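Local coordinates for Acarbose/maltose binding protein GacH (Streptomyces glaucescens, PDB 3K01), which serves as the solute receptor of an ABC transporter, binding acarbose and an acarbose homolog and probably also maltose, at residues 327-332 and 345-350; 323-328 and 335-340; 42-47 and 136-141; 277-282 and 353-358; 49-54 and 312-317. One frame throughout, in Å; residues are numbered along the deposited sequence.

Overall arrangement
Contacts 1, 2 and 3 form one cluster, and contacts 4 and 5 lie toward its two ends. Contacts 1 and 2 share helix 322-332, and their centres are about 8 Å apart. Contact 2 meets contact 3, about 9 Å away between centres, where L335 joins I140 of strand 132-148 by a probable hydrogen bond. Contact 1 touches contact 4 through V353, and its segments lie within the chain loop that contact 4 closes. Contact 5 touches contact 3 through V316 and V136. Contacts 4 and 5 are furthest apart, about 33 Å between centres. As in other members of this family, two lobes probably enclose the sugar site. No ligand takes part in these contacts.

Contact 1 of 5, residues 327-332 and 345-350; sequences QTTEKL and PSVADN
T329 and V347 bring their CA atoms to 6.5 Å, the nearest backbone approach between the last turns of helix 322-332 and the short helix 345-348. This is helix-to-helix packing, followed at once by a helix N-cap at N350. The methyl side of T329 makes the apolar part. Its CG2 is 4.1 Å from V347 CG1. The same methyl lies 3.7 Å from N350 CG, and the two side chains cross obliquely. In T329 this methyl is anti to the backbone N, which directs it to the other segment. The hydroxyl, on the other branch, bonds to the carbonyl O of L334.

On the more exposed side, S346 and E330 form a polar pair. S346 OG donates a short hydrogen bond of 2.6 Å to E330 OE2. E330 OE2 accepts with its anti lone pair, on the side away from OE1. Q326 NE2 also bonds to this oxygen, so two donors hold the carboxylate and probably favour its charged form. The extended chain of E330 carries the group across to the serine.

N350 is placed by bonds at both ends of its amide. OD1 caps the N of V353 at the start of helix 351-360. ND2 bonds to S333 OG. It also comes within 3.4 Å of T329 O, but the angle there is too poor for a hydrogen bond.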
# COMPACT_ATOMS: atom_id res chain seq x y z
N GLN A 327 -2.09 17.25 10.42
CA GLN A 327 -0.87 18.00 10.07
C GLN A 327 -0.05 17.29 8.99
O GLN A 327 0.52 17.94 8.12
CB GLN A 327 -0.02 18.20 11.31
CG GLN A 327 -0.64 19.09 12.37
CD GLN A 327 0.22 19.13 13.60
OE1 GLN A 327 0.30 18.15 14.36
NE2 GLN A 327 0.88 20.26 13.82
N THR A 328 0.01 15.96 9.05
CA THR A 328 0.76 15.18 8.08
C THR A 328 0.17 15.39 6.69
O THR A 328 0.91 15.60 5.72
CB THR A 328 0.74 13.72 8.46
OG1 THR A 328 1.33 13.55 9.78
CG2 THR A 328 1.53 12.92 7.49
N THR A 329 -1.15 15.33 6.55
CA THR A 329 -1.75 15.58 5.24
C THR A 329 -1.48 17.01 4.77
O THR A 329 -1.12 17.22 3.61
CB THR A 329 -3.25 15.28 5.24
OG1 THR A 329 -3.44 13.90 5.62
CG2 THR A 329 -3.87 15.54 3.87
N GLU A 330 -1.67 17.98 5.66
CA GLU A 330 -1.52 19.38 5.26
C GLU A 330 -0.12 19.66 4.78
O GLU A 330 0.08 20.42 3.83
CB GLU A 330 -1.89 20.31 6.43
CG GLU A 330 -3.38 20.30 6.75
CD GLU A 330 -3.71 20.97 8.07
OE1 GLU A 330 -2.79 21.08 8.92
OE2 GLU A 330 -4.89 21.34 8.27
N LYS A 331 0.87 19.05 5.41
CA LYS A 331 2.27 19.33 5.10
C LYS A 331 2.86 18.41 4.04
O LYS A 331 3.74 18.84 3.27
CB LYS A 331 3.14 19.27 6.37
CG LYS A 331 2.74 20.31 7.42
CD LYS A 331 3.44 20.09 8.76
CE LYS A 331 2.98 21.10 9.81
NZ LYS A 331 4.11 21.41 10.74
N LEU A 332 2.41 17.16 3.99
CA LEU A 332 3.05 16.13 3.17
C LEU A 332 2.12 15.43 2.20
O LEU A 332 2.59 14.64 1.40
CB LEU A 332 3.68 15.06 4.08
CG LEU A 332 4.72 15.57 5.09
CD1 LEU A 332 5.21 14.40 5.93
CD2 LEU A 332 5.89 16.27 4.35
N PRO A 345 -11.71 20.36 6.56
CA PRO A 345 -11.77 20.98 5.24
C PRO A 345 -10.44 20.97 4.47
O PRO A 345 -10.44 20.72 3.25
CB PRO A 345 -12.25 22.40 5.53
CG PRO A 345 -13.16 22.18 6.72
CD PRO A 345 -12.40 21.18 7.58
N SER A 346 -9.33 21.23 5.14
CA SER A 346 -8.02 21.27 4.50
C SER A 346 -7.53 19.89 4.07
O SER A 346 -6.59 19.79 3.27
CB SER A 346 -6.99 21.89 5.44
OG SER A 346 -6.98 21.20 6.68
N VAL A 347 -8.15 18.85 4.62
CA VAL A 347 -7.84 17.47 4.24
C VAL A 347 -8.72 17.07 3.07
O VAL A 347 -8.22 16.56 2.06
CB VAL A 347 -7.97 16.52 5.43
CG1 VAL A 347 -7.80 15.07 4.97
CG2 VAL A 347 -6.92 16.89 6.49
N ALA A 348 -10.01 17.34 3.17
CA ALA A 348 -10.95 17.01 2.11
C ALA A 348 -10.59 17.65 0.78
O ALA A 348 -10.87 17.07 -0.28
CB ALA A 348 -12.32 17.45 2.51
N ASP A 349 -9.99 18.84 0.81
CA ASP A 349 -9.60 19.49 -0.44
C ASP A 349 -8.13 19.32 -0.81
O ASP A 349 -7.64 19.95 -1.74
CB ASP A 349 -10.05 20.96 -0.49
CG ASP A 349 -9.31 21.83 0.47
OD1 ASP A 349 -8.31 21.40 1.07
OD2 ASP A 349 -9.75 23.01 0.63
N ASN A 350 -7.42 18.46 -0.09
CA ASN A 350 -6.03 18.17 -0.43
C ASN A 350 -5.95 17.45 -1.78
O ASN A 350 -6.73 16.55 -2.04
CB ASN A 350 -5.39 17.35 0.71
CG ASN A 350 -3.99 16.91 0.39
OD1 ASN A 350 -3.81 15.87 -0.28
ND2 ASN A 350 -3.00 17.68 0.80

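Contact 2 of 5, residues 323-328 and 335-340; sequences KVQQQT and LPTRTS
Q325 reaches out from helix 322-332 and lays its amide against the backbone of T337 and R338. The amide is probably modelled the wrong way round, so its O and N are not told apart here. Its CD is 3.6 Å from T337 OG1 and 3.8 Å from T337 N. The N of R338 is also close to the amide. The amide also touches CB of P336. All four touching residues are buried, and the Q325 and P336 CA atoms are 5.7 Å apart.

The chain of Q325 is extended beyond CG, which carries the amide to the loop. It meets T337 and R338 crosswise, at about a right angle to each. The stretched chain of R338, from CG to NE, runs across the amide; its CD is 4.1 Å from Q325 CD. The amide and guanidinium planes are turned 68° apart, so the two groups are not stacked. S320 O takes a hydrogen bond from R338 NE, and D118 forms a salt bridge with NH1. T337 OG1 is hydrogen-bonded to H119 ND1.

Within the helix, T328 OG1 donates to V324 O over 2.8 Å, from above the carbonyl plane. That oxygen also accepts from T328 N.

This is plain helix-to-loop packing: the loop after helix 322-332 turns back along that helix. L335 joins the loop to strand 132-148 by a backbone hydrogen bond with I140, and its side chain packs on helix 351-360. On the helix side, T328 packs against Y44 and L47 of helix 41-49.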
# COMPACT_ATOMS: atom_id res chain seq x y z
N LYS A 323 -4.99 14.88 15.34
CA LYS A 323 -4.26 16.12 15.14
C LYS A 323 -2.99 15.92 14.32
O LYS A 323 -2.73 16.67 13.37
CB LYS A 323 -3.96 16.77 16.50
CG LYS A 323 -3.28 18.12 16.38
CD LYS A 323 -2.91 18.65 17.78
CE LYS A 323 -2.13 19.95 17.70
NZ LYS A 323 -1.84 20.47 19.07
N VAL A 324 -2.20 14.92 14.67
CA VAL A 324 -0.97 14.64 13.93
C VAL A 324 -1.25 14.14 12.49
O VAL A 324 -0.57 14.57 11.57
CB VAL A 324 -0.04 13.70 14.70
CG1 VAL A 324 1.16 13.28 13.85
CG2 VAL A 324 0.46 14.40 15.98
N GLN A 325 -2.27 13.31 12.31
CA GLN A 325 -2.63 12.85 10.96
C GLN A 325 -3.05 14.01 10.08
O GLN A 325 -2.67 14.06 8.89
CB GLN A 325 -3.73 11.79 11.05
CG GLN A 325 -3.24 10.49 11.71
CD GLN A 325 -4.00 9.26 11.29
OE1 GLN A 325 -3.84 8.18 11.90
NE2 GLN A 325 -4.78 9.36 10.26
N GLN A 326 -3.78 14.96 10.65
CA GLN A 326 -4.18 16.15 9.89
C GLN A 326 -2.98 16.97 9.48
O GLN A 326 -2.86 17.36 8.34
CB GLN A 326 -5.13 17.00 10.72
CG GLN A 326 -5.51 18.31 10.03
CD GLN A 326 -6.37 19.18 10.91
OE1 GLN A 326 -7.09 18.68 11.77
NE2 GLN A 326 -6.30 20.48 10.68
N GLN A 327 -2.09 17.25 10.42
CA GLN A 327 -0.87 18.00 10.07
C GLN A 327 -0.05 17.29 8.99
O GLN A 327 0.52 17.94 8.12
CB GLN A 327 -0.02 18.20 11.31
CG GLN A 327 -0.64 19.09 12.37
CD GLN A 327 0.22 19.13 13.60
OE1 GLN A 327 0.30 18.15 14.36
NE2 GLN A 327 0.88 20.26 13.82
N THR A 328 0.01 15.96 9.05
CA THR A 328 0.76 15.18 8.08
C THR A 328 0.17 15.39 6.69
O THR A 328 0.91 15.60 5.72
CB THR A 328 0.74 13.72 8.46
OG1 THR A 328 1.33 13.55 9.78
CG2 THR A 328 1.53 12.92 7.49
N LEU A 335 -1.91 10.11 3.12
CA LEU A 335 -3.33 9.87 3.34
C LEU A 335 -3.58 9.33 4.75
O LEU A 335 -2.96 8.36 5.16
CB LEU A 335 -3.87 8.87 2.30
CG LEU A 335 -3.61 9.29 0.85
CD1 LEU A 335 -3.92 8.14 -0.09
CD2 LEU A 335 -4.44 10.53 0.47
N PRO A 336 -4.51 9.97 5.49
CA PRO A 336 -4.74 9.52 6.86
C PRO A 336 -5.47 8.20 6.98
O PRO A 336 -6.15 7.76 6.05
CB PRO A 336 -5.60 10.63 7.47
CG PRO A 336 -6.08 11.48 6.33
CD PRO A 336 -5.35 11.13 5.09
N THR A 337 -5.37 7.59 8.15
CA THR A 337 -6.17 6.41 8.40
C THR A 337 -7.41 6.71 9.19
O THR A 337 -8.33 5.89 9.23
CB THR A 337 -5.38 5.35 9.15
OG1 THR A 337 -5.02 5.86 10.46
CG2 THR A 337 -4.13 5.00 8.38
N ARG A 338 -7.49 7.87 9.82
CA ARG A 338 -8.67 8.21 10.66
C ARG A 338 -9.80 8.79 9.84
O ARG A 338 -9.60 9.75 9.16
CB ARG A 338 -8.24 9.20 11.73
CG ARG A 338 -7.48 8.53 12.88
CD ARG A 338 -7.08 9.54 13.95
NE ARG A 338 -6.47 8.88 15.08
CZ ARG A 338 -7.18 8.34 16.04
NH1 ARG A 338 -8.43 8.63 16.20
NH2 ARG A 338 -6.60 7.54 16.87
N THR A 339 -10.97 8.21 9.92
CA THR A 339 -12.08 8.67 9.11
C THR A 339 -12.43 10.13 9.42
O THR A 339 -12.77 10.90 8.52
CB THR A 339 -13.31 7.75 9.24
OG1 THR A 339 -13.79 7.79 10.58
CG2 THR A 339 -12.96 6.33 8.89
N SER A 340 -12.29 10.52 10.68
CA SER A 340 -12.60 11.89 11.10
C SER A 340 -11.74 12.91 10.39
O SER A 340 -12.19 14.04 10.11
CB SER A 340 -12.45 12.06 12.62
OG SER A 340 -11.09 11.92 13.05

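Contact 3 of 5, residues 42-47 and 136-141; sequences ATYQAL and VPQVID
Y44 and Q138 hold the nearest CA atoms of helix 41-49 and strand 132-148, and these are 11.8 Å apart, so the backbones do not meet. Side chains fill the distance. The tyrosine points from the helix and the glutamine from the strand, and they approach from opposite directions. The ring and amide planes are 27° apart. Q138 NE2 is 3.5 Å from Y44 CE1, at an oblique position round the ring. The phenol oxygen OH lies 3.5 Å from Q138 CD.

Q138 gets there because its first torsion turns CG away from its own N (chi1 -172°) and the chain stays extended beyond it. Its carbonyl end is held elsewhere: R89 NE donates a hydrogen bond to OE1. That bond probably sets the amide rotation, with NE2 on the tyrosine side.

V139 adds one methyl. Its CG1 touches Y44 OH at 3.8 Å. The side chains of Q138 and V139 point to the same side of the strand, and this lets the single phenol meet both. T328 of helix 322-332 and L334 also pack on the Y44 side chain, which is buried. There is no hydrogen bond between the two segments.

The strand geometry behind this is a classic beta bulge, in which Q138 and V139 both face W298 of the antiparallel strand 293-302. It lies within the long strand 132-148 of the central sheet, with helix 41-49 packed beside that sheet.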
# COMPACT_ATOMS: atom_id res chain seq x y z
N ALA A 42 11.94 16.17 7.58
CA ALA A 42 11.96 17.37 8.43
C ALA A 42 10.63 17.55 9.15
O ALA A 42 10.58 17.85 10.34
CB ALA A 42 12.32 18.64 7.63
N THR A 43 9.54 17.35 8.42
CA THR A 43 8.21 17.47 9.01
C THR A 43 7.98 16.40 10.06
O THR A 43 7.47 16.69 11.16
CB THR A 43 7.12 17.38 7.92
OG1 THR A 43 7.25 18.50 7.04
CG2 THR A 43 5.72 17.38 8.52
N TYR A 44 8.34 15.16 9.73
CA TYR A 44 8.11 14.09 10.70
C TYR A 44 8.97 14.26 11.96
O TYR A 44 8.49 13.93 13.06
CB TYR A 44 8.29 12.71 10.08
CG TYR A 44 7.00 12.07 9.58
CD1 TYR A 44 5.91 11.89 10.44
CD2 TYR A 44 6.85 11.65 8.26
CE1 TYR A 44 4.73 11.27 10.00
CE2 TYR A 44 5.69 11.03 7.83
CZ TYR A 44 4.64 10.85 8.70
OH TYR A 44 3.49 10.21 8.28
N GLN A 45 10.21 14.74 11.82
CA GLN A 45 11.04 15.02 12.99
C GLN A 45 10.38 16.08 13.86
O GLN A 45 10.35 15.95 15.09
CB GLN A 45 12.45 15.44 12.59
CG GLN A 45 13.30 15.75 13.82
CD GLN A 45 14.78 15.89 13.57
OE1 GLN A 45 15.55 16.08 14.53
NE2 GLN A 45 15.20 15.79 12.32
N ALA A 46 9.86 17.14 13.25
CA ALA A 46 9.20 18.19 14.02
C ALA A 46 7.96 17.66 14.71
O ALA A 46 7.69 17.99 15.88
CB ALA A 46 8.88 19.39 13.14
N LEU A 47 7.17 16.83 14.01
CA LEU A 47 5.98 16.24 14.63
C LEU A 47 6.39 15.35 15.81
O LEU A 47 5.81 15.45 16.89
CB LEU A 47 5.18 15.42 13.60
CG LEU A 47 4.46 16.24 12.54
CD1 LEU A 47 3.90 15.35 11.44
CD2 LEU A 47 3.35 17.04 13.19
N VAL A 136 -0.32 0.81 15.85
CA VAL A 136 -1.41 1.76 15.61
C VAL A 136 -1.23 2.31 14.17
O VAL A 136 -0.12 2.48 13.69
CB VAL A 136 -1.45 2.93 16.62
CG1 VAL A 136 -1.81 2.39 18.01
CG2 VAL A 136 -0.12 3.69 16.68
N PRO A 137 -2.34 2.60 13.49
CA PRO A 137 -2.22 3.05 12.08
C PRO A 137 -1.73 4.47 11.96
O PRO A 137 -2.00 5.33 12.81
CB PRO A 137 -3.67 2.96 11.56
CG PRO A 137 -4.39 2.05 12.55
CD PRO A 137 -3.75 2.45 13.86
N GLN A 138 -1.03 4.73 10.86
CA GLN A 138 -0.49 6.07 10.60
C GLN A 138 -0.96 6.60 9.23
O GLN A 138 -1.72 7.58 9.19
CB GLN A 138 1.02 6.08 10.70
CG GLN A 138 1.61 7.47 10.64
CD GLN A 138 3.08 7.43 10.40
OE1 GLN A 138 3.54 6.76 9.47
NE2 GLN A 138 3.87 8.14 11.24
N VAL A 139 -0.55 5.96 8.13
CA VAL A 139 -1.00 6.40 6.80
C VAL A 139 -1.36 5.18 5.96
O VAL A 139 -0.88 4.06 6.22
CB VAL A 139 0.07 7.25 6.06
CG1 VAL A 139 0.35 8.58 6.77
CG2 VAL A 139 1.33 6.48 5.89
N ILE A 140 -2.19 5.40 4.96
CA ILE A 140 -2.61 4.33 4.03
C ILE A 140 -2.34 4.75 2.59
O ILE A 140 -2.35 5.93 2.28
CB ILE A 140 -4.14 4.01 4.23
CG1 ILE A 140 -4.62 2.81 3.37
CG2 ILE A 140 -5.01 5.25 4.01
CD1 ILE A 140 -5.87 2.15 3.94
N ASP A 141 -2.10 3.77 1.73
CA ASP A 141 -2.15 4.06 0.31
C ASP A 141 -2.61 2.80 -0.44
O ASP A 141 -2.91 1.76 0.17
CB ASP A 141 -0.81 4.62 -0.19
CG ASP A 141 0.34 3.69 0.02
OD1 ASP A 141 0.14 2.46 -0.03
OD2 ASP A 141 1.47 4.18 0.25

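Contact 4 of 5, residues 277-282 and 353-358; sequences GNLGVA and VKFFKP
V281 packs tightly against F355 and F356, where strand 279-283 meets helix 351-360 in an alpha/beta layer. The strand and helix segments run in nearly the same direction, 28° apart, and their axes approach to 7.0 Å. The helix is kinked at P358, whose N has no bond to the turn before.

The close part is apolar. V281 sends one methyl to each phenylalanine. Its CG2 is 3.5 Å from F355 CD1, with the side chains crossing at about a right angle. CG1, the branch trans to the valine N, lies over one face of the F356 ring in a CH-pi contact, 4.3 Å from its centroid and 13° off the normal. This methyl is also pressed against F355 O. L279 holds the far end of the F355 ring: its CD2 touches CZ at 3.9 Å. A144 of strand 132-148 also touches V281 and F356, while I264 of helix 264-268 packs on L279 and both phenylalanines.

The looser side is wet. Here the backbones are bridged by a water, which is hydrogen-bonded to V281 O and to K354 O, each at 2.9 Å. Other acceptors nearby compete for its two protons. The K354 side chain is exposed.

At the edge of the F355 ring, near its plane, L279 O comes within 3.6 Å of CE1.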
# COMPACT_ATOMS: atom_id res chain seq x y z
N GLY A 277 -4.56 19.51 -14.47
CA GLY A 277 -5.97 19.26 -14.70
C GLY A 277 -6.25 18.24 -15.80
O GLY A 277 -7.40 17.88 -16.02
N ASN A 278 -5.21 17.77 -16.49
CA ASN A 278 -5.37 16.68 -17.44
C ASN A 278 -5.26 15.29 -16.80
O ASN A 278 -5.47 14.30 -17.48
CB ASN A 278 -4.38 16.79 -18.58
CG ASN A 278 -4.78 15.92 -19.75
OD1 ASN A 278 -5.95 15.84 -20.10
ND2 ASN A 278 -3.80 15.24 -20.35
N LEU A 279 -4.92 15.22 -15.52
CA LEU A 279 -4.79 13.94 -14.84
C LEU A 279 -6.04 13.61 -14.06
O LEU A 279 -6.50 14.41 -13.25
CB LEU A 279 -3.60 13.96 -13.89
CG LEU A 279 -3.42 12.66 -13.08
CD1 LEU A 279 -3.18 11.44 -13.98
CD2 LEU A 279 -2.30 12.84 -12.08
N GLY A 280 -6.58 12.43 -14.31
CA GLY A 280 -7.64 11.90 -13.47
C GLY A 280 -7.16 10.65 -12.77
O GLY A 280 -6.27 9.93 -13.27
N VAL A 281 -7.75 10.39 -11.61
CA VAL A 281 -7.48 9.16 -10.85
C VAL A 281 -8.80 8.58 -10.40
O VAL A 281 -9.66 9.31 -9.88
CB VAL A 281 -6.55 9.44 -9.64
CG1 VAL A 281 -6.28 8.17 -8.88
CG2 VAL A 281 -5.22 10.04 -10.11
N ALA A 282 -8.95 7.27 -10.61
CA ALA A 282 -10.17 6.54 -10.27
C ALA A 282 -9.78 5.24 -9.55
O ALA A 282 -8.63 4.85 -9.57
CB ALA A 282 -10.96 6.23 -11.53
N VAL A 353 -5.76 13.61 -1.46
CA VAL A 353 -6.98 13.06 -0.92
C VAL A 353 -8.06 13.05 -2.01
O VAL A 353 -8.79 12.07 -2.18
CB VAL A 353 -7.43 13.89 0.29
CG1 VAL A 353 -8.81 13.50 0.70
CG2 VAL A 353 -6.45 13.69 1.43
N LYS A 354 -8.12 14.13 -2.78
CA LYS A 354 -9.09 14.20 -3.86
C LYS A 354 -8.83 13.12 -4.91
O LYS A 354 -9.77 12.49 -5.42
CB LYS A 354 -9.09 15.57 -4.52
CG LYS A 354 -9.65 16.64 -3.61
CD LYS A 354 -9.65 18.04 -4.25
CE LYS A 354 -8.25 18.54 -4.61
NZ LYS A 354 -8.35 19.94 -5.20
N PHE A 355 -7.56 12.92 -5.26
CA PHE A 355 -7.22 11.88 -6.23
C PHE A 355 -7.50 10.48 -5.73
O PHE A 355 -7.98 9.65 -6.50
CB PHE A 355 -5.75 11.92 -6.63
CG PHE A 355 -5.38 12.98 -7.65
CD1 PHE A 355 -6.13 13.17 -8.80
CD2 PHE A 355 -4.20 13.70 -7.49
CE1 PHE A 355 -5.73 14.10 -9.77
CE2 PHE A 355 -3.81 14.66 -8.47
CZ PHE A 355 -4.57 14.82 -9.59
N PHE A 356 -7.18 10.19 -4.45
CA PHE A 356 -7.07 8.80 -3.98
C PHE A 356 -8.09 8.27 -3.03
O PHE A 356 -8.14 7.06 -2.82
CB PHE A 356 -5.69 8.52 -3.38
CG PHE A 356 -4.66 8.31 -4.44
CD1 PHE A 356 -4.41 7.05 -4.97
CD2 PHE A 356 -3.99 9.40 -4.95
CE1 PHE A 356 -3.46 6.92 -6.02
CE2 PHE A 356 -3.06 9.25 -5.96
CZ PHE A 356 -2.81 8.00 -6.48
N LYS A 357 -8.91 9.12 -2.41
CA LYS A 357 -9.82 8.55 -1.43
C LYS A 357 -10.78 7.49 -2.01
O LYS A 357 -10.96 6.44 -1.39
CB LYS A 357 -10.51 9.61 -0.59
CG LYS A 357 -11.32 9.03 0.61
CD LYS A 357 -10.55 7.98 1.44
CE LYS A 357 -11.13 7.75 2.82
NZ LYS A 357 -12.54 7.39 2.83
N PRO A 358 -11.39 7.74 -3.19
CA PRO A 358 -12.22 6.66 -3.72
C PRO A 358 -11.46 5.35 -3.95
O PRO A 358 -11.98 4.27 -3.70
CB PRO A 358 -12.76 7.26 -5.03
CG PRO A 358 -12.78 8.76 -4.75
CD PRO A 358 -11.49 8.98 -4.00
O HOH W 1 -10.46 11.41 -7.99

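Contact 5 of 5, residues 49-54 and 312-317; sequences EGFEKE and SYAFVK
The F51 ring has F315 over one face. F315 CD1 lies above that face, offset toward the rim, 3.7 Å from F51 CG. F315 CA sits over the same face in a CH-pi contact, 4.0 Å from the centroid and 28° off the normal. At the edge of the F51 ring, in its plane, is the methyl CB of A314, 3.8 Å from CZ. The carbonyl O of A314 comes to CE1 of F51 from an oblique position.

The F315 ring presents its edge in return. The two centroids are 5.3 Å apart and the planes are turned 81°, a T-shaped (edge-to-face) pair. F51 turns its ring away from its own N (chi1 -177°), toward helix 309-320, and the ring end reaches the backbone of A314 and F315.

The pair joins the short helix 51-54 to helix 309-320 in an alpha/beta lobe built on a mixed sheet, in which strand 28-34 runs parallel to 58-64 and 87-91. Strand 58-64 lies against the pair: V58 and V60 touch F51, and V60 also touches F315. F315 packs further on V87 of strand 87-91 and meets the ring of F32. The H55 ring also meets the F51 ring.

Within helix 309-320, V316 N is bonded to S312 O. The short 51-54 segment is a weakly bonded helix; the bonds leading into it are E52 N to E49 O and K53 N to G50 O, each at 3.0 Å. F51 and F315 are both buried, and their CA atoms stand 6.8 Å apart.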
# COMPACT_ATOMS: atom_id res chain seq x y z
N GLU A 49 9.11 15.44 17.66
CA GLU A 49 9.65 16.23 18.74
C GLU A 49 8.56 17.06 19.43
O GLU A 49 8.69 17.42 20.60
CB GLU A 49 10.85 17.07 18.27
CG GLU A 49 12.07 16.20 17.95
CD GLU A 49 13.24 16.92 17.30
OE1 GLU A 49 13.08 18.10 16.91
OE2 GLU A 49 14.30 16.27 17.12
N GLY A 50 7.46 17.33 18.72
CA GLY A 50 6.32 18.00 19.30
C GLY A 50 5.71 17.25 20.48
O GLY A 50 4.98 17.84 21.29
N PHE A 51 5.97 15.95 20.58
CA PHE A 51 5.51 15.17 21.74
C PHE A 51 6.00 15.82 23.04
O PHE A 51 5.33 15.76 24.09
CB PHE A 51 6.03 13.73 21.62
CG PHE A 51 5.56 12.80 22.70
CD1 PHE A 51 4.24 12.38 22.77
CD2 PHE A 51 6.48 12.28 23.62
CE1 PHE A 51 3.82 11.47 23.75
CE2 PHE A 51 6.07 11.37 24.61
CZ PHE A 51 4.72 10.96 24.66
N GLU A 52 7.17 16.45 22.96
CA GLU A 52 7.80 17.03 24.15
C GLU A 52 7.07 18.26 24.67
O GLU A 52 7.27 18.63 25.82
CB GLU A 52 9.25 17.38 23.85
CG GLU A 52 10.09 16.19 23.47
CD GLU A 52 11.48 16.56 23.03
OE1 GLU A 52 11.68 17.75 22.64
OE2 GLU A 52 12.38 15.70 23.06
N LYS A 53 6.25 18.90 23.84
CA LYS A 53 5.44 20.04 24.29
C LYS A 53 4.51 19.63 25.42
O LYS A 53 4.48 20.30 26.47
CB LYS A 53 4.63 20.64 23.13
CG LYS A 53 5.51 21.32 22.10
CD LYS A 53 4.79 21.59 20.77
CE LYS A 53 5.72 22.28 19.75
NZ LYS A 53 6.84 21.40 19.29
N GLU A 54 3.77 18.54 25.24
CA GLU A 54 2.88 18.09 26.30
C GLU A 54 3.56 17.14 27.28
O GLU A 54 2.96 16.80 28.30
CB GLU A 54 1.61 17.46 25.73
CG GLU A 54 1.88 16.32 24.79
CD GLU A 54 1.65 16.68 23.35
OE1 GLU A 54 2.49 17.40 22.75
OE2 GLU A 54 0.62 16.21 22.81
N SER A 312 6.41 5.13 25.39
CA SER A 312 6.23 4.68 24.01
C SER A 312 4.76 4.50 23.66
O SER A 312 4.35 4.86 22.56
CB SER A 312 7.01 3.39 23.74
OG SER A 312 8.40 3.57 23.94
N TYR A 313 3.95 3.97 24.58
CA TYR A 313 2.52 3.86 24.32
C TYR A 313 1.95 5.25 24.04
O TYR A 313 1.17 5.44 23.10
CB TYR A 313 1.79 3.30 25.54
CG TYR A 313 2.15 1.89 25.95
CD1 TYR A 313 2.59 0.93 25.03
CD2 TYR A 313 2.05 1.51 27.30
CE1 TYR A 313 2.91 -0.36 25.45
CE2 TYR A 313 2.36 0.23 27.71
CZ TYR A 313 2.80 -0.70 26.80
OH TYR A 313 3.11 -1.98 27.21
N ALA A 314 2.32 6.23 24.88
CA ALA A 314 1.82 7.57 24.71
C ALA A 314 2.33 8.21 23.41
O ALA A 314 1.59 8.95 22.73
CB ALA A 314 2.20 8.42 25.92
N PHE A 315 3.57 7.91 23.05
CA PHE A 315 4.12 8.47 21.82
C PHE A 315 3.38 7.95 20.57
O PHE A 315 3.05 8.73 19.67
CB PHE A 315 5.61 8.14 21.72
CG PHE A 315 6.27 8.72 20.49
CD1 PHE A 315 6.66 10.05 20.46
CD2 PHE A 315 6.48 7.93 19.37
CE1 PHE A 315 7.27 10.59 19.33
CE2 PHE A 315 7.09 8.45 18.23
CZ PHE A 315 7.49 9.79 18.21
N VAL A 316 3.12 6.65 20.50
CA VAL A 316 2.41 6.13 19.33
C VAL A 316 0.97 6.62 19.30
O VAL A 316 0.45 6.88 18.23
CB VAL A 316 2.52 4.60 19.13
CG1 VAL A 316 3.98 4.18 19.08
CG2 VAL A 316 1.75 3.81 20.18
N LYS A 317 0.35 6.78 20.47
CA LYS A 317 -0.97 7.38 20.50
C LYS A 317 -0.93 8.81 19.94
O LYS A 317 -1.78 9.18 19.12
CB LYS A 317 -1.55 7.38 21.93
CG LYS A 317 -2.81 8.17 22.10
CD LYS A 317 -3.21 8.16 23.57
CE LYS A 317 -4.45 8.97 23.78
NZ LYS A 317 -4.84 9.01 25.22